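Local coordinates for gene product PA4716 (Pseudomonas aeruginosa, PDB 1U0K), which is of unknown function but, as a member of the PhzF family, is probably an isomerase or epimerase with a diaminopimelate-epimerase-like fold, at residues Asn150-His155 with Leu167-Thr172; Arg139-Ala144 with Glu187-Leu192. All coordinates share one frame; numbering follows the deposited sequence.

Contact 1 (Asn150-His155 with Leu167-Thr172); sequences NDLSGH and LLLPVT
Leu-152 lays one methyl branch over the end of strand 166-170, its CD2 lying 4.0 Å from CD1 of Leu-169 and only slightly farther from CG1 of Val-171. The CB of Leu-152 starts away from the strand; CG, placed anti to the carbonyl carbon (chi1 -59°), returns the branch to these two side chains, while Cys-138 of helix 135-144 also touches the leucine. Two backbone hydrogen bonds lie either side of the Leu-152/Val-171 pair and make a single beta bridge of it. N of Thr-172 reaches O of Asp-151 at 3.0 Å, and N of Ser-153 meets O of Pro-170 at 3.0 Å. A water lies 2.8 Å from O of Pro-170 and within hydrogen-bonding distance of O of His-155, so it can link the two carbonyls where the backbones diverge, though more acceptors surround it than it has protons. CG of Pro-170 rests 3.6 Å from O of His-155, and its CB meets CB of Ser-153. A second water can donate to O of Val-171; it also lies beside OG of Ser-153, but so close that this side of the bridge is doubtful. The carboxylate of Asp-151 turns to a salt bridge with Arg-178, and Thr-172, whose OG1 accepts from the amide of Ala-175, is the N-cap of helix 173-177. The pattern is an isolated antiparallel beta bridge, which joins the loop after helix 135-144 to the point where strand 166-170 gives way to helix 173-177.

Contact 2 (Arg139-Ala144 with Glu187-Leu192); sequences RWFAEA and EALDKL
Helix-to-helix packing through side chains alone joins helix 135-144 to helix 186-192, two short helices lying against strands 166-170 and 196-201. The local axes of 139-144 and 187-192 stay 11.9 Å apart at their closest, with N-to-C directions 144° apart, so the helices run roughly antiparallel and large aromatic groups must bridge the space. Phe-141 does most of this. The outer carbons of its ring meet three residues of the other helix: CZ touches CB of Ala-188 at 3.6 Å, CE2 meets CD2 of Leu-189 at 3.8 Å, and CE1 meets CD1 of Leu-192 at 3.7 Å. The two leucines therefore meet different carbons of one ring, both obliquely, with the alanine methyl near its far end. Leu-192 comes at the phenylalanine from the opposite direction, whereas Leu-189 slants across it. In both leucines CG lies anti to the carbonyl carbon, and in Leu-189 this carries CD2 to the ring although its CB does not start directly toward the other helix. Val-197 of strand 196-201 touches both Phe-141 and Leu-189, so the helix pair packs on that strand, which runs parallel to its neighbour, strand 166-170.

The methyl of Ala-188 is shared by two aromatic rings: besides Phe-141 CZ, CZ3 of Trp-140 lies 3.5 Å from its CB. Trp-140 extends with CG anti to the backbone N (chi1 -175°), which sends the six-membered part of the indole toward Ala-188. CZ3 of Trp-140 also stands 3.8 Å above the plane of the Phe-141 ring, over its centre, and thus the two neighbouring aromatics brace each other; CB of Ala-144 lies over one face of the indole, offset toward its rim.

Contact 1 is nested along the chain within the loop closed by contact 2, and their centres lie 13 Å apart on the same side of the chain's centre. Strand 166-170 connects them: while its C-terminal end takes part in contact 1, Leu-167 reaches the helix pair, with CD1 3.8 Å from CD2 of Phe-141 and CB 4.0 Å from CD2 of Leu-189. Helix 135-144 supplies a second junction, where CB of Ala-142 lies 4.0 Å from CD2 of Leu-152. Strand end, preceding loop and both helices thus share continuous apolar packing. Both contacts lie away from Glu-48, the predicted active-site residue, and join peripheral parts of the fold.

Contact 1 (Asn150-His155 with Leu167-Thr172)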
loop_
_atom_site.group_PDB
_atom_site.type_symbol
_atom_site.label_atom_id
_atom_site.label_comp_id
_atom_site.label_asym_id
_atom_site.label_seq_id
_atom_site.Cartn_x
_atom_site.Cartn_y
_atom_site.Cartn_z
ATOM N N ASN A 150 -10.987 -25.708 -18.839
ATOM C CA ASN A 150 -10.055 -25.916 -19.955
ATOM C C ASN A 150 -8.798 -25.046 -19.853
ATOM O O ASN A 150 -7.755 -25.398 -20.407
ATOM C CB ASN A 150 -10.739 -25.714 -21.324
ATOM C CG ASN A 150 -11.357 -24.335 -21.494
ATOM O OD1 ASN A 150 -12.573 -24.170 -21.375
ATOM N ND2 ASN A 150 -10.526 -23.342 -21.798
ATOM N N ASP A 151 -8.910 -23.918 -19.148
ATOM C CA ASP A 151 -7.770 -23.028 -18.891
ATOM C C ASP A 151 -6.728 -23.636 -17.956
ATOM O O ASP A 151 -5.607 -23.138 -17.875
ATOM C CB ASP A 151 -8.247 -21.693 -18.313
ATOM C CG ASP A 151 -8.914 -20.819 -19.347
ATOM O OD1 ASP A 151 -9.652 -19.891 -18.951
ATOM O OD2 ASP A 151 -8.748 -20.974 -20.575
ATOM N N LEU A 152 -7.102 -24.700 -17.248
ATOM C CA LEU A 152 -6.165 -25.448 -16.427
ATOM C C LEU A 152 -5.233 -26.252 -17.324
ATOM O O LEU A 152 -5.619 -26.647 -18.422
ATOM C CB LEU A 152 -6.916 -26.383 -15.478
ATOM C CG LEU A 152 -7.895 -25.704 -14.512
ATOM C CD1 LEU A 152 -8.732 -26.741 -13.783
ATOM C CD2 LEU A 152 -7.145 -24.821 -13.522
ATOM N N SER A 153 -4.012 -26.480 -16.850
ATOM C CA SER A 153 -3.021 -27.279 -17.563
ATOM C C SER A 153 -3.164 -28.744 -17.215
ATOM O O SER A 153 -3.977 -29.114 -16.367
ATOM C CB SER A 153 -1.600 -26.808 -17.213
ATOM O OG SER A 153 -1.494 -25.401 -17.263
ATOM N N GLY A 154 -2.339 -29.575 -17.842
ATOM C CA GLY A 154 -2.394 -31.008 -17.629
ATOM C C GLY A 154 -1.652 -31.531 -16.413
ATOM O O GLY A 154 -1.371 -32.736 -16.325
ATOM N N HIS A 155 -1.330 -30.642 -15.472
ATOM C CA HIS A 155 -0.595 -31.032 -14.274
ATOM C C HIS A 155 -1.453 -30.749 -13.067
ATOM O O HIS A 155 -2.219 -29.791 -13.070
ATOM C CB HIS A 155 0.721 -30.273 -14.187
ATOM C CG HIS A 155 1.500 -30.299 -15.458
ATOM N ND1 HIS A 155 2.248 -31.390 -15.849
ATOM C CD2 HIS A 155 1.613 -29.385 -16.449
ATOM C CE1 HIS A 155 2.809 -31.131 -17.018
ATOM N NE2 HIS A 155 2.437 -29.923 -17.405
ATOM N N LEU A 167 -1.864 -23.250 -2.667
ATOM C CA LEU A 167 -2.458 -24.081 -3.709
ATOM C C LEU A 167 -1.863 -23.583 -5.015
ATOM O O LEU A 167 -2.138 -22.477 -5.440
ATOM C CB LEU A 167 -3.979 -23.914 -3.719
ATOM C CG LEU A 167 -4.909 -24.998 -4.290
ATOM C CD1 LEU A 167 -6.079 -24.366 -5.049
ATOM C CD2 LEU A 167 -4.195 -26.058 -5.123
ATOM N N LEU A 168 -1.005 -24.392 -5.629
ATOM C CA LEU A 168 -0.476 -24.088 -6.947
ATOM C C LEU A 168 -1.502 -24.557 -7.977
ATOM O O LEU A 168 -1.914 -25.716 -7.960
ATOM C CB LEU A 168 0.870 -24.781 -7.162
ATOM C CG LEU A 168 1.943 -24.536 -6.098
ATOM C CD1 LEU A 168 3.241 -25.207 -6.506
ATOM C CD2 LEU A 168 2.164 -23.037 -5.869
ATOM N N LEU A 169 -1.941 -23.628 -8.821
ATOM C CA LEU A 169 -2.994 -23.872 -9.798
ATOM C C LEU A 169 -2.428 -23.682 -11.196
ATOM O O LEU A 169 -2.374 -22.563 -11.677
ATOM C CB LEU A 169 -4.150 -22.893 -9.574
ATOM C CG LEU A 169 -5.445 -23.241 -10.308
ATOM C CD1 LEU A 169 -6.079 -24.495 -9.724
ATOM C CD2 LEU A 169 -6.405 -22.072 -10.266
ATOM N N PRO A 170 -1.961 -24.762 -11.831
ATOM C CA PRO A 170 -1.393 -24.651 -13.178
ATOM C C PRO A 170 -2.435 -24.227 -14.213
ATOM O O PRO A 170 -3.458 -24.900 -14.368
ATOM C CB PRO A 170 -0.852 -26.057 -13.446
ATOM C CG PRO A 170 -0.700 -26.670 -12.119
ATOM C CD PRO A 170 -1.853 -26.133 -11.317
ATOM N N VAL A 171 -2.186 -23.095 -14.857
ATOM C CA VAL A 171 -3.042 -22.548 -15.906
ATOM C C VAL A 171 -2.200 -22.224 -17.142
ATOM O O VAL A 171 -0.968 -22.238 -17.075
ATOM C CB VAL A 171 -3.784 -21.275 -15.433
ATOM C CG1 VAL A 171 -4.724 -21.617 -14.284
ATOM C CG2 VAL A 171 -2.810 -20.171 -15.018
ATOM N N THR A 172 -2.861 -21.918 -18.257
ATOM C CA THR A 172 -2.162 -21.583 -19.497
ATOM C C THR A 172 -1.658 -20.151 -19.441
ATOM O O THR A 172 -2.215 -19.314 -18.728
ATOM C CB THR A 172 -3.083 -21.723 -20.740
ATOM O OG1 THR A 172 -4.222 -20.870 -20.607
ATOM C CG2 THR A 172 -3.674 -23.110 -20.865
HETATM O O HOH W 1 0.663 -24.394 -16.546
HETATM O O HOH W 2 -4.015 -27.558 -13.609
#

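Contact 2 (Arg139-Ala144 with Glu187-Leu192)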
loop_
_atom_site.group_PDB
_atom_site.type_symbol
_atom_site.label_atom_id
_atom_site.label_comp_id
_atom_site.label_asym_id
_atom_site.label_seq_id
_atom_site.Cartn_x
_atom_site.Cartn_y
_atom_site.Cartn_z
ATOM N N ARG A 139 -11.923 -27.184 -10.902
ATOM C CA ARG A 139 -12.781 -26.364 -11.749
ATOM C C ARG A 139 -13.310 -25.130 -11.016
ATOM O O ARG A 139 -13.355 -24.039 -11.578
ATOM C CB ARG A 139 -13.944 -27.224 -12.253
ATOM C CG ARG A 139 -15.025 -26.488 -13.019
ATOM C CD ARG A 139 -16.123 -27.420 -13.505
ATOM N NE ARG A 139 -17.163 -26.720 -14.254
ATOM C CZ ARG A 139 -18.206 -27.315 -14.835
ATOM N NH1 ARG A 139 -18.363 -28.636 -14.764
ATOM N NH2 ARG A 139 -19.097 -26.584 -15.497
ATOM N N TRP A 140 -13.695 -25.308 -9.757
ATOM C CA TRP A 140 -14.196 -24.203 -8.944
ATOM C C TRP A 140 -13.149 -23.099 -8.791
ATOM O O TRP A 140 -13.460 -21.921 -8.934
ATOM C CB TRP A 140 -14.661 -24.705 -7.570
ATOM C CG TRP A 140 -15.295 -23.628 -6.732
ATOM C CD1 TRP A 140 -16.623 -23.296 -6.678
ATOM C CD2 TRP A 140 -14.623 -22.720 -5.856
ATOM N NE1 TRP A 140 -16.814 -22.245 -5.812
ATOM C CE2 TRP A 140 -15.603 -21.869 -5.295
ATOM C CE3 TRP A 140 -13.284 -22.534 -5.485
ATOM C CZ2 TRP A 140 -15.287 -20.862 -4.384
ATOM C CZ3 TRP A 140 -12.972 -21.533 -4.584
ATOM C CH2 TRP A 140 -13.970 -20.709 -4.041
ATOM N N PHE A 141 -11.903 -23.476 -8.519
ATOM C CA PHE A 141 -10.843 -22.483 -8.330
ATOM C C PHE A 141 -10.549 -21.703 -9.613
ATOM O O PHE A 141 -10.281 -20.503 -9.570
ATOM C CB PHE A 141 -9.570 -23.139 -7.773
ATOM C CG PHE A 141 -9.533 -23.186 -6.273
ATOM C CD1 PHE A 141 -9.954 -24.314 -5.585
ATOM C CD2 PHE A 141 -9.097 -22.086 -5.553
ATOM C CE1 PHE A 141 -9.924 -24.349 -4.193
ATOM C CE2 PHE A 141 -9.071 -22.111 -4.171
ATOM C CZ PHE A 141 -9.482 -23.245 -3.488
ATOM N N ALA A 142 -10.608 -22.384 -10.753
ATOM C CA ALA A 142 -10.416 -21.714 -12.038
ATOM C C ALA A 142 -11.437 -20.593 -12.197
ATOM O O ALA A 142 -11.091 -19.469 -12.525
ATOM C CB ALA A 142 -10.527 -22.709 -13.185
ATOM N N GLU A 143 -12.695 -20.897 -11.908
ATOM C CA GLU A 143 -13.777 -19.922 -12.057
ATOM C C GLU A 143 -13.780 -18.802 -11.011
ATOM O O GLU A 143 -14.309 -17.714 -11.254
ATOM C CB GLU A 143 -15.111 -20.652 -12.074
ATOM C CG GLU A 143 -15.277 -21.493 -13.333
ATOM C CD GLU A 143 -16.220 -22.663 -13.157
ATOM O OE1 GLU A 143 -16.735 -22.841 -12.040
ATOM O OE2 GLU A 143 -16.440 -23.406 -14.137
ATOM N N ALA A 144 -13.174 -19.061 -9.858
ATOM C CA ALA A 144 -12.981 -18.038 -8.843
ATOM C C ALA A 144 -11.988 -16.981 -9.322
ATOM O O ALA A 144 -11.924 -15.896 -8.762
ATOM C CB ALA A 144 -12.498 -18.669 -7.544
ATOM N N GLU A 187 -12.870 -20.526 2.731
ATOM C CA GLU A 187 -13.328 -21.847 3.170
ATOM C C GLU A 187 -12.917 -22.966 2.202
ATOM O O GLU A 187 -12.701 -24.097 2.627
ATOM C CB GLU A 187 -14.839 -21.859 3.428
ATOM C CG GLU A 187 -15.713 -21.783 2.192
ATOM C CD GLU A 187 -17.195 -21.915 2.512
ATOM O OE1 GLU A 187 -17.632 -21.404 3.571
ATOM O OE2 GLU A 187 -17.930 -22.525 1.695
ATOM N N ALA A 188 -12.808 -22.645 0.914
ATOM C CA ALA A 188 -12.306 -23.595 -0.082
ATOM C C ALA A 188 -10.841 -23.929 0.184
ATOM O O ALA A 188 -10.436 -25.091 0.127
ATOM C CB ALA A 188 -12.470 -23.033 -1.487
ATOM N N LEU A 189 -10.051 -22.903 0.481
ATOM C CA LEU A 189 -8.645 -23.087 0.805
ATOM C C LEU A 189 -8.487 -23.817 2.145
ATOM O O LEU A 189 -7.580 -24.631 2.295
ATOM C CB LEU A 189 -7.901 -21.746 0.813
ATOM C CG LEU A 189 -7.577 -21.127 -0.554
ATOM C CD1 LEU A 189 -7.066 -19.703 -0.390
ATOM C CD2 LEU A 189 -6.555 -21.962 -1.320
ATOM N N ASP A 190 -9.385 -23.545 3.094
ATOM C CA ASP A 190 -9.372 -24.217 4.402
ATOM C C ASP A 190 -9.487 -25.724 4.268
ATOM O O ASP A 190 -8.800 -26.461 4.965
ATOM C CB ASP A 190 -10.527 -23.741 5.287
ATOM C CG ASP A 190 -10.305 -22.356 5.858
ATOM O OD1 ASP A 190 -9.171 -21.828 5.772
ATOM O OD2 ASP A 190 -11.232 -21.724 6.416
ATOM N N LYS A 191 -10.381 -26.173 3.393
ATOM C CA LYS A 191 -10.575 -27.598 3.153
ATOM C C LYS A 191 -9.278 -28.265 2.680
ATOM O O LYS A 191 -9.013 -29.415 3.020
ATOM C CB LYS A 191 -11.689 -27.829 2.122
ATOM C CG LYS A 191 -13.092 -27.566 2.652
ATOM C CD LYS A 191 -14.160 -27.964 1.631
ATOM C CE LYS A 191 -15.505 -27.315 1.935
ATOM N NZ LYS A 191 -16.339 -27.141 0.712
ATOM N N LEU A 192 -8.473 -27.531 1.914
ATOM C CA LEU A 192 -7.227 -28.050 1.340
ATOM C C LEU A 192 -5.966 -27.820 2.180
ATOM O O LEU A 192 -4.868 -28.231 1.791
ATOM C CB LEU A 192 -7.026 -27.436 -0.041
ATOM C CG LEU A 192 -8.146 -27.745 -1.032
ATOM C CD1 LEU A 192 -8.030 -26.867 -2.259
ATOM C CD2 LEU A 192 -8.119 -29.231 -1.406
#